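Local structure of uncharacterized protein MJ0690 (Methanocaldococcus jannaschii, 3K32) at residues I63-A73 with Y89-L98; S151-S161 with K192-K201. The protein is of unknown function but belongs to a family of the HUP clan and is predicted to be a subunit of a tRNA methyltransferase. One frame throughout, in Å; residues are numbered along the deposited sequence.

Contact 1. Residues I63-A73 with Y89-L98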
loop_
_atom_site.group_PDB
_atom_site.type_symbol
_atom_site.label_atom_id
_atom_site.label_comp_id
_atom_site.label_asym_id
_atom_site.label_seq_id
_atom_site.Cartn_x
_atom_site.Cartn_y
_atom_site.Cartn_z
ATOM N N ILE B 63 -16.697 -8.143 16.830
ATOM C CA ILE B 63 -17.676 -7.090 16.926
ATOM C C ILE B 63 -18.968 -7.517 16.229
ATOM O O ILE B 63 -18.974 -7.857 15.035
ATOM C CB ILE B 63 -17.125 -5.857 16.241
ATOM C CG1 ILE B 63 -15.876 -5.400 16.984
ATOM C CG2 ILE B 63 -18.184 -4.756 16.162
ATOM C CD1 ILE B 63 -15.390 -4.063 16.581
ATOM N N THR B 64 -20.063 -7.504 16.971
ATOM C CA THR B 64 -21.337 -7.941 16.428
ATOM C C THR B 64 -22.126 -6.759 15.856
ATOM O O THR B 64 -22.363 -5.766 16.545
ATOM C CB THR B 64 -22.152 -8.679 17.499
ATOM O OG1 THR B 64 -21.333 -9.706 18.073
ATOM C CG2 THR B 64 -23.402 -9.302 16.899
ATOM N N LEU B 65 -22.515 -6.870 14.586
ATOM C CA LEU B 65 -23.267 -5.811 13.910
ATOM C C LEU B 65 -24.669 -6.293 13.553
ATOM O O LEU B 65 -24.944 -7.491 13.596
ATOM C CB LEU B 65 -22.517 -5.337 12.661
ATOM C CG LEU B 65 -21.604 -4.117 12.897
ATOM C CD1 LEU B 65 -21.047 -4.055 14.307
ATOM C CD2 LEU B 65 -20.493 -4.042 11.876
ATOM N N ASP B 66 -25.549 -5.360 13.212
ATOM C CA ASP B 66 -26.931 -5.692 12.869
ATOM C C ASP B 66 -27.004 -6.622 11.643
ATOM O O ASP B 66 -26.375 -6.370 10.607
ATOM C CB ASP B 66 -27.746 -4.414 12.640
ATOM C CG ASP B 66 -29.251 -4.674 12.558
ATOM O OD1 ASP B 66 -29.700 -5.546 11.767
ATOM O OD2 ASP B 66 -29.998 -3.980 13.287
ATOM N N ARG B 67 -27.784 -7.694 11.781
ATOM C CA ARG B 67 -27.929 -8.713 10.745
ATOM C C ARG B 67 -28.541 -8.181 9.440
ATOM O O ARG B 67 -28.473 -8.829 8.403
ATOM C CB ARG B 67 -28.778 -9.860 11.283
ATOM C CG ARG B 67 -29.194 -10.877 10.238
ATOM C CD ARG B 67 -30.298 -11.801 10.730
ATOM N NE ARG B 67 -30.613 -12.782 9.701
ATOM C CZ ARG B 67 -30.446 -14.096 9.821
ATOM N NH1 ARG B 67 -29.987 -14.616 10.951
ATOM N NH2 ARG B 67 -30.750 -14.892 8.802
ATOM N N LYS B 68 -29.127 -6.994 9.496
ATOM C CA LYS B 68 -29.776 -6.409 8.331
ATOM C C LYS B 68 -28.748 -6.010 7.278
ATOM O O LYS B 68 -29.071 -5.903 6.085
ATOM C CB LYS B 68 -30.586 -5.180 8.746
ATOM C CG LYS B 68 -29.729 -4.065 9.338
ATOM C CD LYS B 68 -29.978 -2.727 8.653
ATOM C CE LYS B 68 -30.275 -1.629 9.667
ATOM N NZ LYS B 68 -31.500 -1.926 10.475
ATOM N N ILE B 69 -27.515 -5.772 7.725
ATOM C CA ILE B 69 -26.454 -5.413 6.802
ATOM C C ILE B 69 -26.234 -6.555 5.826
ATOM O O ILE B 69 -26.144 -6.328 4.618
ATOM C CB ILE B 69 -25.139 -5.078 7.531
ATOM C CG1 ILE B 69 -25.310 -3.818 8.381
ATOM C CG2 ILE B 69 -24.028 -4.859 6.520
ATOM C CD1 ILE B 69 -24.350 -3.733 9.494
ATOM N N VAL B 70 -26.176 -7.784 6.342
ATOM C CA VAL B 70 -25.998 -8.950 5.472
ATOM C C VAL B 70 -27.281 -9.357 4.763
ATOM O O VAL B 70 -27.236 -9.860 3.640
ATOM C CB VAL B 70 -25.377 -10.172 6.206
ATOM C CG1 VAL B 70 -23.872 -9.993 6.324
ATOM C CG2 VAL B 70 -26.042 -10.415 7.589
ATOM N N GLU B 71 -28.423 -9.120 5.401
ATOM C CA GLU B 71 -29.705 -9.385 4.752
ATOM C C GLU B 71 -29.750 -8.643 3.422
ATOM O O GLU B 71 -30.172 -9.188 2.397
ATOM C CB GLU B 71 -30.876 -8.985 5.652
ATOM C CG GLU B 71 -31.075 -9.909 6.847
ATOM C CD GLU B 71 -31.490 -11.324 6.445
ATOM O OE1 GLU B 71 -31.891 -11.523 5.274
ATOM O OE2 GLU B 71 -31.428 -12.238 7.301
ATOM N N LYS B 72 -29.274 -7.405 3.438
ATOM C CA LYS B 72 -29.262 -6.582 2.238
ATOM C C LYS B 72 -28.182 -7.046 1.242
ATOM O O LYS B 72 -28.391 -7.014 0.020
ATOM C CB LYS B 72 -29.091 -5.106 2.600
ATOM C CG LYS B 72 -28.929 -4.227 1.401
ATOM C CD LYS B 72 -29.117 -2.773 1.745
ATOM C CE LYS B 72 -29.270 -1.946 0.472
ATOM N NZ LYS B 72 -30.350 -2.468 -0.422
ATOM N N ALA B 73 -27.036 -7.488 1.761
ATOM C CA ALA B 73 -25.998 -8.038 0.895
ATOM C C ALA B 73 -26.563 -9.237 0.173
ATOM O O ALA B 73 -26.255 -9.470 -0.996
ATOM C CB ALA B 73 -24.770 -8.434 1.687
ATOM N N TYR B 89 -20.764 -2.849 -0.487
ATOM C CA TYR B 89 -21.756 -2.262 0.394
ATOM C C TYR B 89 -21.518 -2.627 1.861
ATOM O O TYR B 89 -21.601 -1.763 2.730
ATOM C CB TYR B 89 -23.203 -2.614 -0.022
ATOM C CG TYR B 89 -24.153 -2.435 1.133
ATOM C CD1 TYR B 89 -24.597 -1.168 1.508
ATOM C CD2 TYR B 89 -24.558 -3.523 1.899
ATOM C CE1 TYR B 89 -25.435 -0.990 2.611
ATOM C CE2 TYR B 89 -25.396 -3.358 2.999
ATOM C CZ TYR B 89 -25.829 -2.100 3.349
ATOM O OH TYR B 89 -26.660 -1.958 4.439
ATOM N N VAL B 90 -21.239 -3.901 2.135
ATOM C CA VAL B 90 -21.031 -4.354 3.510
ATOM C C VAL B 90 -19.783 -3.695 4.104
ATOM O O VAL B 90 -19.845 -3.068 5.162
ATOM C CB VAL B 90 -20.870 -5.890 3.604
ATOM C CG1 VAL B 90 -20.578 -6.316 5.043
ATOM C CG2 VAL B 90 -22.097 -6.602 3.059
ATOM N N HIS B 91 -18.655 -3.826 3.412
ATOM C CA HIS B 91 -17.379 -3.312 3.921
ATOM C C HIS B 91 -17.418 -1.795 4.190
ATOM O O HIS B 91 -16.945 -1.319 5.229
ATOM C CB HIS B 91 -16.233 -3.679 2.969
ATOM C CG HIS B 91 -14.877 -3.370 3.516
ATOM N ND1 HIS B 91 -14.244 -4.177 4.439
ATOM C CD2 HIS B 91 -14.035 -2.339 3.283
ATOM C CE1 HIS B 91 -13.069 -3.662 4.740
ATOM N NE2 HIS B 91 -12.915 -2.541 4.056
ATOM N N LYS B 92 -17.992 -1.047 3.250
ATOM C CA LYS B 92 -18.238 0.373 3.448
ATOM C C LYS B 92 -19.080 0.638 4.693
ATOM O O LYS B 92 -18.826 1.574 5.445
ATOM C CB LYS B 92 -18.943 0.960 2.235
ATOM C CG LYS B 92 -18.041 1.168 1.043
ATOM C CD LYS B 92 -18.798 1.875 -0.065
ATOM C CE LYS B 92 -17.904 2.146 -1.257
ATOM N NZ LYS B 92 -18.706 2.474 -2.468
ATOM N N THR B 93 -20.085 -0.194 4.907
ATOM C CA THR B 93 -20.992 0.013 6.007
ATOM C C THR B 93 -20.272 -0.308 7.302
ATOM O O THR B 93 -20.387 0.409 8.303
ATOM C CB THR B 93 -22.233 -0.873 5.843
ATOM O OG1 THR B 93 -22.869 -0.560 4.597
ATOM C CG2 THR B 93 -23.204 -0.660 6.990
ATOM N N VAL B 94 -19.508 -1.386 7.278
ATOM C CA VAL B 94 -18.656 -1.682 8.414
ATOM C C VAL B 94 -17.701 -0.510 8.741
ATOM O O VAL B 94 -17.629 -0.055 9.882
ATOM C CB VAL B 94 -17.914 -3.004 8.212
ATOM C CG1 VAL B 94 -16.810 -3.160 9.244
ATOM C CG2 VAL B 94 -18.918 -4.174 8.266
ATOM N N LEU B 95 -16.996 0.014 7.748
ATOM C CA LEU B 95 -16.103 1.145 8.014
ATOM C C LEU B 95 -16.776 2.379 8.663
ATOM O O LEU B 95 -16.245 2.936 9.632
ATOM C CB LEU B 95 -15.286 1.509 6.768
ATOM C CG LEU B 95 -14.177 0.491 6.433
ATOM C CD1 LEU B 95 -13.528 0.757 5.075
ATOM C CD2 LEU B 95 -13.117 0.472 7.500
ATOM N N GLU B 96 -17.938 2.791 8.155
ATOM C CA GLU B 96 -18.669 3.936 8.731
ATOM C C GLU B 96 -18.974 3.724 10.202
ATOM O O GLU B 96 -18.799 4.630 11.018
ATOM C CB GLU B 96 -20.006 4.190 8.030
ATOM C CG GLU B 96 -19.911 4.636 6.607
ATOM C CD GLU B 96 -19.356 6.032 6.460
ATOM O OE1 GLU B 96 -19.775 6.933 7.213
ATOM O OE2 GLU B 96 -18.502 6.226 5.573
ATOM N N ILE B 97 -19.466 2.531 10.523
ATOM C CA ILE B 97 -19.805 2.183 11.896
ATOM C C ILE B 97 -18.565 2.151 12.780
ATOM O O ILE B 97 -18.543 2.743 13.851
ATOM C CB ILE B 97 -20.520 0.815 11.971
ATOM C CG1 ILE B 97 -21.857 0.859 11.213
ATOM C CG2 ILE B 97 -20.737 0.408 13.419
ATOM C CD1 ILE B 97 -22.594 -0.475 11.185
ATOM N N LEU B 98 -17.535 1.455 12.327
ATOM C CA LEU B 98 -16.323 1.310 13.118
ATOM C C LEU B 98 -15.590 2.633 13.276
ATOM O O LEU B 98 -14.927 2.867 14.279
ATOM C CB LEU B 98 -15.410 0.242 12.508
ATOM C CG LEU B 98 -15.784 -1.206 12.855
ATOM C CD1 LEU B 98 -15.779 -1.389 14.338
ATOM C CD2 LEU B 98 -17.164 -1.555 12.340
#
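Y89, whose ring meets I69 and K72, has its backbone O gripped by two donors of T93: OG1 gives the shorter bond (T93 OG1 to Y89 O, 2.6 Å), and the amide N comes in from the opposite face of the carbonyl plane. With chi1 at -58°, OG1 stands anti to the T93 carbonyl carbon, while T93 CG2, anti to the backbone N, meets I69 CG1 at 4.0 Å. I69 is a knob in a hole formed by Y89, V90, T93 and I97. I69 CG2 packs on V90 CG1 at 4.0 Å, and I69 CD1 meets I97 CD1 tip to tip at 4.1 Å. The backbone of the knob takes part too, since I69 O lies in the ring plane at the edge of Y89, 3.5 Å from CE2. K72 runs its methylenes over one ring face, an off-centre CH-pi contact with CD 4.2 Å from the Y89 centroid; the bend at chi4 leaves NZ still above the ring but too far for more than a weak attraction. Before the helix, L65 CD2 lies 3.9 Å from V94 CG2, and both residues also touch I38 of the neighbouring strand 32-39. The short axes of 68-73 and 89-98 run at 159°, 10.0 Å apart: two nearly antiparallel helices, joined by the single knob of I69, beside the edge strand 59-64 of a HUP-type parallel sheet.

Contact 2. Residues S151-S161 with K192-K201; sequences SEFFILEEIKS and KQTRVVGLKK
Chi1 of K201 (42°) sets CG between its backbone N and carbonyl carbon, and the chain then runs straight out to the ring of F153, itself turned with CG anti to the carbonyl carbon (chi1 -83°). K201 CE sits over the ring centre, and K201 NZ makes a cation-pi contact over the same face, 4.0 Å from the F153 centroid. A serine here would probably leave the K201 ammonium without its aromatic face and open a gap beside V24 and K28 of helix 17-28 and L29 of the second subunit. K200 bonds the last turn of helix 143-153 at two points: K200 N reaches F153 O at 2.6 Å in a nearly straight bond (177°), and K200 NZ meets S151 O in the carbonyl plane at 2.6 Å. K200 NZ also donates to a water, which in turn gives a weak bond to F154 O. The F154 ring is sandwiched, V196 CG2 4.1 Å above one face and F153 CB over the other, with G198 O at its edge. Farther on, I155 O takes V197 N at 2.8 Å and G198 N weakly at 3.4 Å, a classic bulge in the antiparallel pair. The K200 ammonium thus meets the carbonyl of S151 and a water, and that of K201 a ring face; these probably stabilise the two charges, with E152 near K201 but too far for a salt bridge.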
loop_
_atom_site.group_PDB
_atom_site.type_symbol
_atom_site.label_atom_id
_atom_site.label_comp_id
_atom_site.label_asym_id
_atom_site.label_seq_id
_atom_site.Cartn_x
_atom_site.Cartn_y
_atom_site.Cartn_z
ATOM N N SER B 151 4.612 -16.571 1.778
ATOM C CA SER B 151 5.401 -17.775 1.915
ATOM C C SER B 151 6.705 -17.514 2.687
ATOM O O SER B 151 7.317 -18.439 3.215
ATOM C CB SER B 151 5.656 -18.415 0.550
ATOM O OG SER B 151 6.553 -17.635 -0.217
ATOM N N GLU B 152 7.122 -16.257 2.773
ATOM C CA GLU B 152 8.307 -15.945 3.565
ATOM C C GLU B 152 8.017 -15.833 5.058
ATOM O O GLU B 152 8.852 -16.191 5.883
ATOM C CB GLU B 152 8.993 -14.685 3.061
ATOM C CG GLU B 152 10.243 -14.978 2.280
ATOM C CD GLU B 152 11.409 -14.152 2.760
ATOM O OE1 GLU B 152 12.024 -14.522 3.782
ATOM O OE2 GLU B 152 11.705 -13.122 2.122
ATOM N N PHE B 153 6.831 -15.350 5.408
ATOM C CA PHE B 153 6.476 -15.191 6.816
ATOM C C PHE B 153 5.770 -16.410 7.403
ATOM O O PHE B 153 5.959 -16.742 8.571
ATOM C CB PHE B 153 5.599 -13.952 7.020
ATOM C CG PHE B 153 6.371 -12.672 7.123
ATOM C CD1 PHE B 153 6.769 -12.193 8.348
ATOM C CD2 PHE B 153 6.695 -11.951 5.994
ATOM C CE1 PHE B 153 7.473 -11.013 8.441
ATOM C CE2 PHE B 153 7.402 -10.774 6.080
ATOM C CZ PHE B 153 7.790 -10.303 7.302
ATOM N N PHE B 154 4.960 -17.082 6.595
ATOM C CA PHE B 154 4.045 -18.068 7.152
ATOM C C PHE B 154 4.248 -19.493 6.684
ATOM O O PHE B 154 4.667 -19.751 5.556
ATOM C CB PHE B 154 2.598 -17.652 6.901
ATOM C CG PHE B 154 2.277 -16.251 7.357
ATOM C CD1 PHE B 154 2.337 -15.912 8.697
ATOM C CD2 PHE B 154 1.885 -15.280 6.440
ATOM C CE1 PHE B 154 2.038 -14.617 9.114
ATOM C CE2 PHE B 154 1.571 -13.983 6.848
ATOM C CZ PHE B 154 1.652 -13.646 8.186
ATOM N N ILE B 155 3.958 -20.422 7.585
ATOM C CA ILE B 155 3.746 -21.798 7.192
ATOM C C ILE B 155 2.307 -21.898 6.707
ATOM O O ILE B 155 1.377 -21.408 7.372
ATOM C CB ILE B 155 3.979 -22.749 8.357
ATOM C CG1 ILE B 155 5.372 -22.508 8.930
ATOM C CG2 ILE B 155 3.881 -24.196 7.884
ATOM C CD1 ILE B 155 6.460 -22.866 7.960
ATOM N N LEU B 156 2.122 -22.504 5.540
ATOM C CA LEU B 156 0.815 -22.485 4.888
ATOM C C LEU B 156 0.250 -23.869 4.555
ATOM O O LEU B 156 0.996 -24.844 4.396
ATOM C CB LEU B 156 0.889 -21.637 3.621
ATOM C CG LEU B 156 1.329 -20.192 3.838
ATOM C CD1 LEU B 156 1.559 -19.491 2.489
ATOM C CD2 LEU B 156 0.299 -19.458 4.692
ATOM N N GLU B 157 -1.075 -23.941 4.440
ATOM C CA GLU B 157 -1.740 -25.184 4.074
ATOM C C GLU B 157 -3.081 -24.889 3.441
ATOM O O GLU B 157 -3.721 -23.916 3.811
ATOM C CB GLU B 157 -1.955 -26.044 5.307
ATOM C CG GLU B 157 -1.846 -27.520 5.040
ATOM C CD GLU B 157 -2.187 -28.339 6.259
ATOM O OE1 GLU B 157 -1.453 -29.311 6.543
ATOM O OE2 GLU B 157 -3.183 -28.002 6.937
ATOM N N GLU B 158 -3.514 -25.734 2.504
ATOM C CA GLU B 158 -4.794 -25.522 1.814
ATOM C C GLU B 158 -6.025 -26.126 2.533
ATOM O O GLU B 158 -5.977 -27.249 3.034
ATOM C CB GLU B 158 -4.720 -26.017 0.360
ATOM C CG GLU B 158 -5.233 -27.448 0.137
ATOM C CD GLU B 158 -6.464 -27.515 -0.769
ATOM O OE1 GLU B 158 -7.590 -27.296 -0.269
ATOM O OE2 GLU B 158 -6.310 -27.796 -1.980
ATOM N N ILE B 159 -7.117 -25.359 2.573
ATOM C CA ILE B 159 -8.402 -25.800 3.126
ATOM C C ILE B 159 -9.336 -26.175 1.975
ATOM O O ILE B 159 -9.613 -25.349 1.099
ATOM C CB ILE B 159 -9.085 -24.678 3.964
ATOM C CG1 ILE B 159 -8.120 -24.080 4.994
ATOM C CG2 ILE B 159 -10.365 -25.183 4.632
ATOM C CD1 ILE B 159 -8.661 -22.839 5.698
ATOM N N LYS B 160 -9.841 -27.406 1.992
ATOM C CA LYS B 160 -10.530 -27.967 0.825
ATOM C C LYS B 160 -11.992 -27.536 0.628
ATOM O O LYS B 160 -12.917 -28.233 1.048
ATOM C CB LYS B 160 -10.435 -29.499 0.825
ATOM C CG LYS B 160 -10.463 -30.132 -0.566
ATOM C CD LYS B 160 -9.135 -29.930 -1.287
ATOM C CE LYS B 160 -9.300 -29.104 -2.548
ATOM N NZ LYS B 160 -9.985 -27.813 -2.271
ATOM N N SER B 161 -12.181 -26.383 -0.014
ATOM C CA SER B 161 -13.478 -25.990 -0.584
ATOM C C SER B 161 -14.604 -25.662 0.412
ATOM O O SER B 161 -14.991 -24.503 0.555
ATOM C CB SER B 161 -13.957 -27.047 -1.589
ATOM O OG SER B 161 -12.966 -27.310 -2.571
ATOM N N LYS B 192 -8.400 -21.337 -3.329
ATOM C CA LYS B 192 -9.194 -22.157 -2.423
ATOM C C LYS B 192 -9.369 -21.464 -1.082
ATOM O O LYS B 192 -9.883 -20.346 -0.997
ATOM C CB LYS B 192 -8.522 -23.517 -2.215
ATOM C CG LYS B 192 -8.644 -24.447 -3.403
ATOM C CD LYS B 192 -10.084 -24.474 -3.906
ATOM C CE LYS B 192 -11.063 -24.762 -2.773
ATOM N NZ LYS B 192 -12.296 -23.933 -2.872
ATOM N N GLN B 193 -8.969 -22.162 -0.030
ATOM C CA GLN B 193 -8.680 -21.526 1.239
ATOM C C GLN B 193 -7.254 -21.926 1.588
ATOM O O GLN B 193 -6.867 -23.076 1.412
ATOM C CB GLN B 193 -9.658 -21.971 2.332
ATOM C CG GLN B 193 -10.969 -21.184 2.392
ATOM C CD GLN B 193 -11.744 -21.411 3.692
ATOM O OE1 GLN B 193 -12.709 -22.179 3.733
ATOM N NE2 GLN B 193 -11.319 -20.738 4.757
ATOM N N THR B 194 -6.456 -20.971 2.039
ATOM C CA THR B 194 -5.126 -21.288 2.541
ATOM C C THR B 194 -5.063 -20.899 4.008
ATOM O O THR B 194 -5.396 -19.777 4.378
ATOM C CB THR B 194 -4.019 -20.562 1.760
ATOM O OG1 THR B 194 -4.042 -20.988 0.394
ATOM C CG2 THR B 194 -2.658 -20.875 2.357
ATOM N N ARG B 195 -4.655 -21.842 4.842
ATOM C CA ARG B 195 -4.567 -21.618 6.278
ATOM C C ARG B 195 -3.149 -21.210 6.686
ATOM O O ARG B 195 -2.169 -21.871 6.333
ATOM C CB ARG B 195 -5.004 -22.879 7.035
ATOM C CG ARG B 195 -5.041 -22.735 8.545
ATOM C CD ARG B 195 -5.637 -23.975 9.207
ATOM N NE ARG B 195 -6.970 -24.265 8.678
ATOM C CZ ARG B 195 -7.705 -25.325 9.010
ATOM N NH1 ARG B 195 -7.242 -26.212 9.883
ATOM N NH2 ARG B 195 -8.910 -25.497 8.468
ATOM N N VAL B 196 -3.051 -20.102 7.410
ATOM C CA VAL B 196 -1.826 -19.776 8.106
ATOM C C VAL B 196 -1.721 -20.756 9.254
ATOM O O VAL B 196 -2.500 -20.691 10.207
ATOM C CB VAL B 196 -1.851 -18.342 8.682
ATOM C CG1 VAL B 196 -0.731 -18.158 9.692
ATOM C CG2 VAL B 196 -1.738 -17.314 7.565
ATOM N N VAL B 197 -0.778 -21.681 9.161
ATOM C CA VAL B 197 -0.605 -22.634 10.247
ATOM C C VAL B 197 0.488 -22.208 11.237
ATOM O O VAL B 197 0.432 -22.540 12.416
ATOM C CB VAL B 197 -0.392 -24.068 9.731
ATOM C CG1 VAL B 197 0.599 -24.084 8.592
ATOM C CG2 VAL B 197 0.048 -24.988 10.866
ATOM N N GLY B 198 1.462 -21.441 10.770
ATOM C CA GLY B 198 2.510 -20.994 11.658
ATOM C C GLY B 198 3.356 -19.890 11.094
ATOM O O GLY B 198 3.132 -19.419 9.970
ATOM N N LEU B 199 4.338 -19.482 11.887
ATOM C CA LEU B 199 5.277 -18.429 11.501
ATOM C C LEU B 199 6.630 -18.989 11.109
ATOM O O LEU B 199 7.162 -19.857 11.793
ATOM C CB LEU B 199 5.489 -17.489 12.662
ATOM C CG LEU B 199 4.294 -16.610 12.953
ATOM C CD1 LEU B 199 4.437 -15.984 14.330
ATOM C CD2 LEU B 199 4.221 -15.552 11.862
ATOM N N LYS B 200 7.203 -18.478 10.026
ATOM C CA LYS B 200 8.536 -18.922 9.623
ATOM C C LYS B 200 9.645 -18.175 10.345
ATOM O O LYS B 200 10.800 -18.577 10.277
ATOM C CB LYS B 200 8.708 -18.848 8.114
ATOM C CG LYS B 200 7.862 -19.899 7.426
ATOM C CD LYS B 200 7.700 -19.656 5.950
ATOM C CE LYS B 200 8.503 -20.635 5.146
ATOM N NZ LYS B 200 7.789 -20.934 3.874
ATOM N N LYS B 201 9.273 -17.105 11.049
ATOM C CA LYS B 201 10.209 -16.284 11.818
ATOM C C LYS B 201 9.441 -15.330 12.729
ATOM O O LYS B 201 8.250 -15.086 12.533
ATOM C CB LYS B 201 11.135 -15.488 10.883
ATOM C CG LYS B 201 10.413 -14.889 9.683
ATOM C CD LYS B 201 11.202 -13.780 9.002
ATOM C CE LYS B 201 10.462 -13.285 7.764
ATOM N NZ LYS B 201 10.998 -12.000 7.236
HETATM O O HOH W 1 5.128 -21.314 2.643
#

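In the fold
From the N terminus the chain lays down strands 8-12 and 32-39 before strand 59-64 leads into contact 1, which closes a loop of 15 residues, mostly helical. Strands 104-106 and 133-135 then complete the five-stranded parallel sheet, and helix 143-153 opens contact 2, whose 30-residue loop returns as strand 193-199 to form a separate two-stranded sheet. The contacts neither nest nor cross: they follow in series on opposite sides of the chain's centre. The centres of contact 1 and contact 2 are 28 Å apart, and their nearest atoms about 17 Å apart. Yet helix 169-180, within the loop of contact 2, packs back on V70, A73 and V90 of contact 1, while helix 17-28 lies against F153 and F154.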